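PDB 1J77: HemO, which binds heme and probably catalyses its oxygen-dependent opening to biliverdin, with release of iron and carbon monoxide. Local coordinates for residues A[68-73]-A[157-162]; A[113-118]-A[150-155]; A[187-190]-A[196-199]. All blocks are in the same frame, centred on the assembly; numbering follows the deposited sequence.

Contacts 1 and 2 share helix 149-162 and lie on the same side of the chain's centre, their centres about 11 Å apart. Along the chain, contact 2 is nested inside the loop that contact 1 closes. Contact 2 belongs to the heme pocket: helix 104-119 runs along the distal face of the porphyrin and Trp153 reaches the edge where a propionate stands. Contact 1 is one step further out, with the side chain of His159 about 14 Å from the heme. Contact 3 is opposite, its centre about 25 Å from contact 2's and about 32 Å from contact 1's; there Glu199's side chain is about 11 Å from that of the axial ligand His23.

Contact 1: residues A[68-73]-A[157-162]; sequences AIPELE and VEHLNA
His159 reaches from helix 149-162 to the loop residues Ile69 and Pro70, and its imidazole meets them with one face. Pro70 CD sits over that face, 4.1 Å from the centroid of the His159 ring and 25° off its normal, a CH-pi contact displaced toward the rim. The nearest ring atom is NE2, at the end away from the helix: His159 NE2 is 3.7 Å from Pro70 CD. Closer to the helix, Ile69 takes over. Its CG1 packs on His159 CB at 3.7 Å, while its CG2 branch reaches His159 ND1 at 3.9 Å. The histidine is set for this by its first torsion (chi1 -67°), which keeps CG beside the backbone N and opposite the carbonyl carbon. Ile69, buried, and Pro70, exposed at the margin, form the close-packed part against the imidazole. The other side is looser and wetter: Ala68 is exposed, and a water spans the two backbones, donating to Ala68 O at 2.8 Å and to His159 O at 2.9 Å. Behind the proline, Leu72 N returns to Ile69 O with a 3.3 Å hydrogen bond, and the Leu72 side chain packs on Leu65 and Asn66 of helix 63-68. The arrangement is a type II beta turn, Ile69 to Leu72, with Pro70 in its second position, laid against helix 149-162 in the all-helical heme oxygenase fold.

Contact 2: residues A[113-118]-A[150-155]; sequences CAEGSN and GKHWRA. With HEM (protoporphyrin IX containing Fe), chain B.
Gly116 of the distal heme helix, 104-119, packs against Trp153 of helix 149-162 at the edge of the heme pocket. Segments 113-118 and 150-155 run nearly antiparallel, at 157°, their axes 10.3 Å apart at closest, so the large indole has to span the gap. It leaves its own helix with CG opposite the backbone N (chi1 174°), and the six-membered ring ends obliquely against the Gly116 backbone, with Trp153 CZ3 3.4 Å from Gly116 N. The same ring also meets the ligand, Trp153 CZ2 lying 3.6 Å from the propionate oxygen O1D of the heme. On its other side Gly116 lies against the porphyrin itself, its C atom 3.3 Å from heme C2D. One turn earlier, Cys113 SG comes to 3.5 Å from the vinyl carbon CAC. A water binds the iron at 1.9 Å, on the side away from the axial ligand His23, and donates a weak bond to Ser117 O.

Away from the heme, Glu115 bends at chi2 to bring OE2 3.1 Å from His152 NE2, with carboxylate and imidazole planes 85° apart. That N-H points poorly at its acceptor, and the bond is weak. The firmer polar partner of this carboxylate is Tyr60, whose hydroxyl hydrogen-bonds OE1, while the His152 ring stacks on His145. The contact thus combines indole packing on backbone and propionate with one weak polar bond; directional bonding contributes little.

Contact 3: residues A[187-190]-A[196-199]; sequences VLRE and ADAE
Arg189 points from helix 167-192 at the loop residues 196-199, and its guanidinium is met both over a face and along its edge. Over the middle of one face lies the CA of Asp197, 3.5 Å from Arg189 CZ, where the loop backbone passes across the flat group. Along the edge, and close to the guanidinium plane, comes Ala198 O, gripped side-on by two nitrogens. Arg189 NE donates to Ala198 O over 2.8 Å with an N-H...O angle of 155°, meeting a lone pair in the carbonyl plane. Arg189 NH2 reaches the same oxygen at 3.1 Å, but from above that plane and with a more bent angle of 136°. The chain is stretched out from CG to NE, which carries the guanidinium the full distance to the loop.

NH2 has a second partner off its end, near the guanidinium plane: Glu199 OE1, a salt bridge at 2.9 Å. Glu199 folds back at chi2 to bring OE1 there, and the carboxylate stands steeply across the guanidinium, the planes 76° apart. NH1 is held through a water, which accepts from Arg189 NH1 at 2.9 Å and from Asp197 N at 3.2 Å. These bonds and the water together probably limit rotation of the guanidinium.

Glu199 OE1 also makes a salt bridge to Lys185, one turn before Arg189 on helix 167-192, and the Glu199 side chain touches Ser25 of helix 11-32. Val187 and Leu188 pack on helix 39-60, Leu188 also on helix 11-32, while Arg189 turns to the loop, which lies against helix 167-192 at the surface.

Contact 1: residues A[68-73]-A[157-162]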
loop_
_atom_site.group_PDB
_atom_site.type_symbol
_atom_site.label_atom_id
_atom_site.label_comp_id
_atom_site.label_asym_id
_atom_site.label_seq_id
_atom_site.Cartn_x
_atom_site.Cartn_y
_atom_site.Cartn_z
ATOM N N ALA A 68 2.877 -17.792 -10.830
ATOM C CA ALA A 68 1.683 -18.216 -10.117
ATOM C C ALA A 68 0.568 -17.219 -10.318
ATOM O O ALA A 68 -0.601 -17.562 -10.234
ATOM C CB ALA A 68 1.967 -18.399 -8.656
ATOM N N ILE A 69 0.933 -15.960 -10.573
ATOM C CA ILE A 69 -0.044 -14.886 -10.713
ATOM C C ILE A 69 0.225 -14.131 -11.998
ATOM O O ILE A 69 1.069 -13.226 -12.031
ATOM C CB ILE A 69 0.049 -13.904 -9.519
ATOM C CG1 ILE A 69 -0.197 -14.612 -8.188
ATOM C CG2 ILE A 69 -0.935 -12.767 -9.721
ATOM C CD1 ILE A 69 0.155 -13.722 -6.962
ATOM N N PRO A 70 -0.493 -14.468 -13.065
ATOM C CA PRO A 70 -0.243 -13.855 -14.372
ATOM C C PRO A 70 -0.353 -12.338 -14.418
ATOM O O PRO A 70 -1.316 -11.793 -13.934
ATOM C CB PRO A 70 -1.330 -14.479 -15.259
ATOM C CG PRO A 70 -2.356 -14.953 -14.298
ATOM C CD PRO A 70 -1.561 -15.485 -13.153
ATOM N N GLU A 71 0.637 -11.687 -15.027
ATOM C CA GLU A 71 0.665 -10.243 -15.226
ATOM C C GLU A 71 0.881 -9.454 -13.943
ATOM O O GLU A 71 0.617 -8.259 -13.897
ATOM C CB GLU A 71 -0.620 -9.787 -15.919
ATOM C CG GLU A 71 -0.789 -10.416 -17.292
ATOM C CD GLU A 71 0.240 -9.911 -18.274
ATOM O OE1 GLU A 71 -0.102 -9.041 -19.113
ATOM O OE2 GLU A 71 1.394 -10.392 -18.212
ATOM N N LEU A 72 1.425 -10.116 -12.927
ATOM C CA LEU A 72 1.630 -9.440 -11.643
ATOM C C LEU A 72 2.511 -8.225 -11.767
ATOM O O LEU A 72 2.218 -7.184 -11.169
ATOM C CB LEU A 72 2.233 -10.391 -10.630
ATOM C CG LEU A 72 2.566 -9.843 -9.239
ATOM C CD1 LEU A 72 1.246 -9.411 -8.487
ATOM C CD2 LEU A 72 3.387 -10.825 -8.414
ATOM N N GLU A 73 3.604 -8.342 -12.500
ATOM C CA GLU A 73 4.518 -7.218 -12.624
ATOM C C GLU A 73 3.840 -5.897 -13.039
ATOM O O GLU A 73 4.319 -4.805 -12.693
ATOM C CB GLU A 73 5.626 -7.582 -13.609
ATOM C CG GLU A 73 5.151 -8.023 -14.979
ATOM C CD GLU A 73 6.313 -8.275 -15.921
ATOM O OE1 GLU A 73 7.122 -7.334 -16.093
ATOM O OE2 GLU A 73 6.423 -9.400 -16.465
ATOM N N VAL A 157 -7.451 -11.996 -5.359
ATOM C CA VAL A 157 -7.782 -12.839 -4.243
ATOM C C VAL A 157 -7.807 -14.330 -4.621
ATOM O O VAL A 157 -7.376 -15.174 -3.850
ATOM C CB VAL A 157 -9.111 -12.413 -3.578
ATOM C CG1 VAL A 157 -9.555 -13.448 -2.572
ATOM C CG2 VAL A 157 -8.894 -11.094 -2.835
ATOM N N GLU A 158 -8.272 -14.649 -5.814
ATOM C CA GLU A 158 -8.292 -16.040 -6.242
ATOM C C GLU A 158 -6.877 -16.592 -6.310
ATOM O O GLU A 158 -6.573 -17.649 -5.738
ATOM C CB GLU A 158 -8.975 -16.158 -7.598
ATOM C CG GLU A 158 -10.444 -15.786 -7.584
ATOM C CD GLU A 158 -11.340 -16.840 -6.945
ATOM O OE1 GLU A 158 -10.880 -17.601 -6.068
ATOM O OE2 GLU A 158 -12.536 -16.907 -7.310
ATOM N N HIS A 159 -6.003 -15.840 -6.978
ATOM C CA HIS A 159 -4.605 -16.239 -7.143
ATOM C C HIS A 159 -3.901 -16.397 -5.808
ATOM O O HIS A 159 -3.094 -17.311 -5.629
ATOM C CB HIS A 159 -3.857 -15.233 -8.017
ATOM C CG HIS A 159 -4.303 -15.204 -9.448
ATOM N ND1 HIS A 159 -4.597 -14.029 -10.109
ATOM C CD2 HIS A 159 -4.490 -16.197 -10.351
ATOM C CE1 HIS A 159 -4.948 -14.299 -11.351
ATOM N NE2 HIS A 159 -4.906 -15.609 -11.523
ATOM N N LEU A 160 -4.187 -15.497 -4.861
ATOM C CA LEU A 160 -3.586 -15.600 -3.539
ATOM C C LEU A 160 -3.976 -16.910 -2.843
ATOM O O LEU A 160 -3.131 -17.630 -2.306
ATOM C CB LEU A 160 -3.988 -14.404 -2.656
ATOM C CG LEU A 160 -3.243 -13.091 -2.814
ATOM C CD1 LEU A 160 -3.744 -12.133 -1.725
ATOM C CD2 LEU A 160 -1.740 -13.292 -2.723
ATOM N N ASN A 161 -5.270 -17.210 -2.837
ATOM C CA ASN A 161 -5.766 -18.430 -2.231
ATOM C C ASN A 161 -5.224 -19.677 -2.940
ATOM O O ASN A 161 -4.887 -20.681 -2.298
ATOM C CB ASN A 161 -7.289 -18.407 -2.293
ATOM C CG ASN A 161 -7.866 -17.359 -1.399
ATOM O OD1 ASN A 161 -8.860 -16.708 -1.733
ATOM N ND2 ASN A 161 -7.251 -17.199 -0.242
ATOM N N ALA A 162 -5.090 -19.559 -4.245
ATOM C CA ALA A 162 -4.617 -20.682 -5.074
ATOM C C ALA A 162 -3.131 -20.979 -4.904
ATOM O O ALA A 162 -2.658 -22.005 -5.404
ATOM C CB ALA A 162 -4.946 -20.441 -6.515
HETATM O O HOH W 1 -2.078 -18.492 -8.084
#

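Contact 2: residues A[113-118]-A[150-155]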
loop_
_atom_site.group_PDB
_atom_site.type_symbol
_atom_site.label_atom_id
_atom_site.label_comp_id
_atom_site.label_asym_id
_atom_site.label_seq_id
_atom_site.Cartn_x
_atom_site.Cartn_y
_atom_site.Cartn_z
ATOM N N CYS A 113 -0.669 -6.525 1.303
ATOM C CA CYS A 113 -0.815 -5.162 1.866
ATOM C C CYS A 113 -0.811 -4.153 0.739
ATOM O O CYS A 113 -1.691 -3.309 0.648
ATOM C CB CYS A 113 0.328 -4.938 2.802
ATOM S SG CYS A 113 0.303 -3.419 3.665
ATOM N N ALA A 114 0.182 -4.225 -0.162
ATOM C CA ALA A 114 0.194 -3.271 -1.230
ATOM C C ALA A 114 -0.979 -3.374 -2.191
ATOM O O ALA A 114 -1.494 -2.359 -2.671
ATOM C CB ALA A 114 1.544 -3.352 -2.030
ATOM N N GLU A 115 -1.381 -4.612 -2.515
ATOM C CA GLU A 115 -2.420 -4.758 -3.487
ATOM C C GLU A 115 -3.784 -4.368 -2.876
ATOM O O GLU A 115 -4.608 -3.718 -3.553
ATOM C CB GLU A 115 -2.374 -6.143 -4.136
ATOM C CG GLU A 115 -3.219 -6.218 -5.414
ATOM C CD GLU A 115 -2.881 -5.192 -6.455
ATOM O OE1 GLU A 115 -1.689 -4.915 -6.713
ATOM O OE2 GLU A 115 -3.812 -4.653 -7.074
ATOM N N GLY A 116 -4.003 -4.721 -1.625
ATOM C CA GLY A 116 -5.196 -4.272 -0.955
ATOM C C GLY A 116 -5.302 -2.765 -0.814
ATOM O O GLY A 116 -6.410 -2.237 -0.822
ATOM N N SER A 117 -4.195 -2.051 -0.763
ATOM C CA SER A 117 -4.222 -0.614 -0.660
ATOM C C SER A 117 -4.855 0.052 -1.881
ATOM O O SER A 117 -5.401 1.161 -1.784
ATOM C CB SER A 117 -2.808 -0.092 -0.415
ATOM O OG SER A 117 -2.028 0.013 -1.612
ATOM N N ASN A 118 -4.802 -0.618 -3.024
ATOM C CA ASN A 118 -5.384 -0.084 -4.242
ATOM C C ASN A 118 -6.875 -0.333 -4.168
ATOM O O ASN A 118 -7.682 0.521 -4.573
ATOM C CB ASN A 118 -4.755 -0.760 -5.466
ATOM C CG ASN A 118 -3.237 -0.492 -5.579
ATOM O OD1 ASN A 118 -2.757 0.626 -5.317
ATOM N ND2 ASN A 118 -2.473 -1.528 -5.979
ATOM N N GLY A 150 -12.974 -3.615 -7.585
ATOM C CA GLY A 150 -13.436 -4.859 -7.018
ATOM C C GLY A 150 -13.191 -6.048 -7.910
ATOM O O GLY A 150 -12.752 -7.080 -7.413
ATOM N N LYS A 151 -13.480 -5.900 -9.202
ATOM C CA LYS A 151 -13.266 -6.985 -10.153
ATOM C C LYS A 151 -11.831 -7.448 -10.056
ATOM O O LYS A 151 -11.557 -8.647 -9.969
ATOM C CB LYS A 151 -13.568 -6.544 -11.586
ATOM C CG LYS A 151 -15.036 -6.615 -11.952
ATOM C CD LYS A 151 -15.632 -8.018 -11.796
ATOM C CE LYS A 151 -17.029 -8.076 -12.410
ATOM N NZ LYS A 151 -17.975 -9.002 -11.721
ATOM N N HIS A 152 -10.931 -6.472 -10.032
ATOM C CA HIS A 152 -9.496 -6.715 -9.969
ATOM C C HIS A 152 -9.086 -7.418 -8.681
ATOM O O HIS A 152 -8.356 -8.414 -8.714
ATOM C CB HIS A 152 -8.779 -5.385 -10.173
ATOM C CG HIS A 152 -7.292 -5.484 -10.167
ATOM N ND1 HIS A 152 -6.604 -6.432 -10.898
ATOM C CD2 HIS A 152 -6.355 -4.745 -9.519
ATOM C CE1 HIS A 152 -5.305 -6.287 -10.668
ATOM N NE2 HIS A 152 -5.130 -5.263 -9.848
ATOM N N TRP A 153 -9.558 -6.925 -7.538
ATOM C CA TRP A 153 -9.230 -7.505 -6.250
ATOM C C TRP A 153 -9.709 -8.949 -6.105
ATOM O O TRP A 153 -8.962 -9.808 -5.634
ATOM C CB TRP A 153 -9.799 -6.602 -5.104
ATOM C CG TRP A 153 -9.644 -7.150 -3.767
ATOM C CD1 TRP A 153 -10.616 -7.615 -2.972
ATOM C CD2 TRP A 153 -8.421 -7.256 -3.019
ATOM N NE1 TRP A 153 -10.097 -8.075 -1.788
ATOM C CE2 TRP A 153 -8.739 -7.854 -1.787
ATOM C CE3 TRP A 153 -7.071 -6.975 -3.304
ATOM C CZ2 TRP A 153 -7.785 -8.147 -0.838
ATOM C CZ3 TRP A 153 -6.146 -7.244 -2.356
ATOM C CH2 TRP A 153 -6.479 -7.828 -1.151
ATOM N N ARG A 154 -10.957 -9.232 -6.496
ATOM C CA ARG A 154 -11.486 -10.589 -6.412
ATOM C C ARG A 154 -10.618 -11.555 -7.241
ATOM O O ARG A 154 -10.312 -12.655 -6.806
ATOM C CB ARG A 154 -12.949 -10.570 -6.871
ATOM C CG ARG A 154 -13.803 -9.685 -5.960
ATOM C CD ARG A 154 -15.318 -9.701 -6.225
ATOM N NE ARG A 154 -15.839 -8.335 -6.161
ATOM C CZ ARG A 154 -16.334 -7.673 -7.200
ATOM N NH1 ARG A 154 -16.446 -8.261 -8.378
ATOM N NH2 ARG A 154 -16.761 -6.421 -7.062
ATOM N N ALA A 155 -10.164 -11.114 -8.403
ATOM C CA ALA A 155 -9.280 -11.959 -9.229
ATOM C C ALA A 155 -7.988 -12.209 -8.476
ATOM O O ALA A 155 -7.544 -13.358 -8.298
ATOM C CB ALA A 155 -8.990 -11.286 -10.549
HETATM C CHA HEM B . -9.026 -2.290 2.221
HETATM C CHB HEM B . -9.791 2.340 3.414
HETATM C CHC HEM B . -4.971 3.084 3.548
HETATM C CHD HEM B . -4.234 -1.681 2.827
HETATM C C1A HEM B . -9.644 -1.082 2.437
HETATM C C2A HEM B . -11.086 -0.796 2.261
HETATM C C3A HEM B . -11.261 0.481 2.597
HETATM C C4A HEM B . -9.985 1.054 3.004
HETATM C CMA HEM B . -12.610 1.241 2.576
HETATM C CAA HEM B . -12.214 -1.725 1.729
HETATM C CBA HEM B . -12.386 -1.471 0.231
HETATM C CGA HEM B . -13.366 -2.441 -0.402
HETATM O O1A HEM B . -13.622 -3.519 0.211
HETATM O O2A HEM B . -13.892 -2.109 -1.506
HETATM C C1B HEM B . -8.559 2.962 3.551
HETATM C C2B HEM B . -8.365 4.358 3.831
HETATM C C3B HEM B . -7.020 4.575 3.906
HETATM C C4B HEM B . -6.356 3.310 3.595
HETATM C CMB HEM B . -9.559 5.331 4.003
HETATM C CAB HEM B . -6.288 5.899 4.129
HETATM C CBB HEM B . -6.781 6.839 4.929
HETATM C C1C HEM B . -4.371 1.877 3.308
HETATM C C2C HEM B . -2.934 1.650 3.163
HETATM C C3C HEM B . -2.741 0.329 3.028
HETATM C C4C HEM B . -4.016 -0.331 2.962
HETATM C CMC HEM B . -1.880 2.757 3.310
HETATM C CAC HEM B . -1.429 -0.428 2.873
HETATM C CBC HEM B . -0.290 0.141 3.258
HETATM C C1D HEM B . -5.457 -2.235 2.618
HETATM C C2D HEM B . -5.631 -3.644 2.378
HETATM C C3D HEM B . -7.103 -3.853 2.211
HETATM C C4D HEM B . -7.674 -2.536 2.351
HETATM C CMD HEM B . -4.513 -4.688 2.329
HETATM C CAD HEM B . -7.854 -5.142 1.874
HETATM C CBD HEM B . -8.651 -5.672 3.028
HETATM C CGD HEM B . -9.211 -6.986 2.533
HETATM O O1D HEM B . -8.500 -8.011 2.671
HETATM O O2D HEM B . -10.391 -7.014 2.063
HETATM N NA HEM B . -9.025 0.066 2.872
HETATM N NB HEM B . -7.319 2.349 3.455
HETATM N NC HEM B . -4.967 0.659 3.162
HETATM N ND HEM B . -6.691 -1.569 2.607
HETATM FE FE HEM B . -7.017 0.339 3.128
HETATM O O HOH W 2 -6.862 0.702 1.216
#

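Contact 3: residues A[187-190]-A[196-199]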
loop_
_atom_site.group_PDB
_atom_site.type_symbol
_atom_site.label_atom_id
_atom_site.label_comp_id
_atom_site.label_asym_id
_atom_site.label_seq_id
_atom_site.Cartn_x
_atom_site.Cartn_y
_atom_site.Cartn_z
ATOM N N VAL A 187 7.521 4.956 8.042
ATOM C CA VAL A 187 7.780 5.919 6.990
ATOM C C VAL A 187 6.920 7.197 7.138
ATOM O O VAL A 187 7.417 8.319 6.963
ATOM C CB VAL A 187 7.637 5.291 5.582
ATOM C CG1 VAL A 187 7.843 6.324 4.525
ATOM C CG2 VAL A 187 8.604 4.125 5.447
ATOM N N LEU A 188 5.634 7.015 7.424
ATOM C CA LEU A 188 4.707 8.110 7.588
ATOM C C LEU A 188 5.222 9.018 8.695
ATOM O O LEU A 188 5.294 10.235 8.517
ATOM C CB LEU A 188 3.315 7.534 7.887
ATOM C CG LEU A 188 2.172 8.535 8.069
ATOM C CD1 LEU A 188 0.844 7.807 7.990
ATOM C CD2 LEU A 188 2.206 9.386 9.330
ATOM N N ARG A 189 5.584 8.424 9.822
ATOM C CA ARG A 189 6.079 9.233 10.957
ATOM C C ARG A 189 7.353 10.015 10.621
ATOM O O ARG A 189 7.511 11.205 10.956
ATOM C CB ARG A 189 6.295 8.367 12.166
ATOM C CG ARG A 189 5.102 7.705 12.775
ATOM C CD ARG A 189 5.454 6.486 13.620
ATOM N NE ARG A 189 4.318 5.758 14.143
ATOM C CZ ARG A 189 4.225 4.432 14.255
ATOM N NH1 ARG A 189 5.228 3.636 13.856
ATOM N NH2 ARG A 189 3.114 3.880 14.699
ATOM N N GLU A 190 8.296 9.364 9.996
ATOM C CA GLU A 190 9.537 10.056 9.681
ATOM C C GLU A 190 9.224 11.193 8.747
ATOM O O GLU A 190 9.717 12.352 8.907
ATOM C CB GLU A 190 10.553 9.070 9.049
ATOM C CG GLU A 190 11.016 8.011 10.026
ATOM C CD GLU A 190 12.295 7.311 9.586
ATOM O OE1 GLU A 190 12.903 7.794 8.591
ATOM O OE2 GLU A 190 12.662 6.294 10.235
ATOM N N ALA A 196 8.450 8.311 17.110
ATOM C CA ALA A 196 8.346 6.908 16.796
ATOM C C ALA A 196 7.150 6.390 17.530
ATOM O O ALA A 196 6.803 6.864 18.650
ATOM C CB ALA A 196 9.624 6.151 17.242
ATOM N N ASP A 197 6.482 5.424 16.940
ATOM C CA ASP A 197 5.260 4.928 17.563
ATOM C C ASP A 197 4.083 5.941 17.780
ATOM O O ASP A 197 3.098 5.638 18.439
ATOM C CB ASP A 197 5.641 4.261 18.863
ATOM C CG ASP A 197 6.722 3.235 18.667
ATOM O OD1 ASP A 197 6.637 2.411 17.688
ATOM O OD2 ASP A 197 7.664 3.146 19.476
ATOM N N ALA A 198 4.168 7.116 17.182
ATOM C CA ALA A 198 2.996 8.019 17.196
ATOM C C ALA A 198 1.824 7.380 16.471
ATOM O O ALA A 198 2.007 6.635 15.486
ATOM C CB ALA A 198 3.329 9.288 16.509
ATOM N N GLU A 199 0.645 7.621 17.002
ATOM C CA GLU A 199 -0.587 7.113 16.446
ATOM C C GLU A 199 -1.639 8.203 16.368
ATOM O O GLU A 199 -1.500 9.290 16.950
ATOM C CB GLU A 199 -1.145 5.961 17.323
ATOM C CG GLU A 199 -0.196 4.772 17.397
ATOM C CD GLU A 199 -0.156 3.835 16.178
ATOM O OE1 GLU A 199 0.779 2.993 16.081
ATOM O OE2 GLU A 199 -1.044 3.883 15.340
HETATM O O HOH W 3 8.022 4.425 14.272
#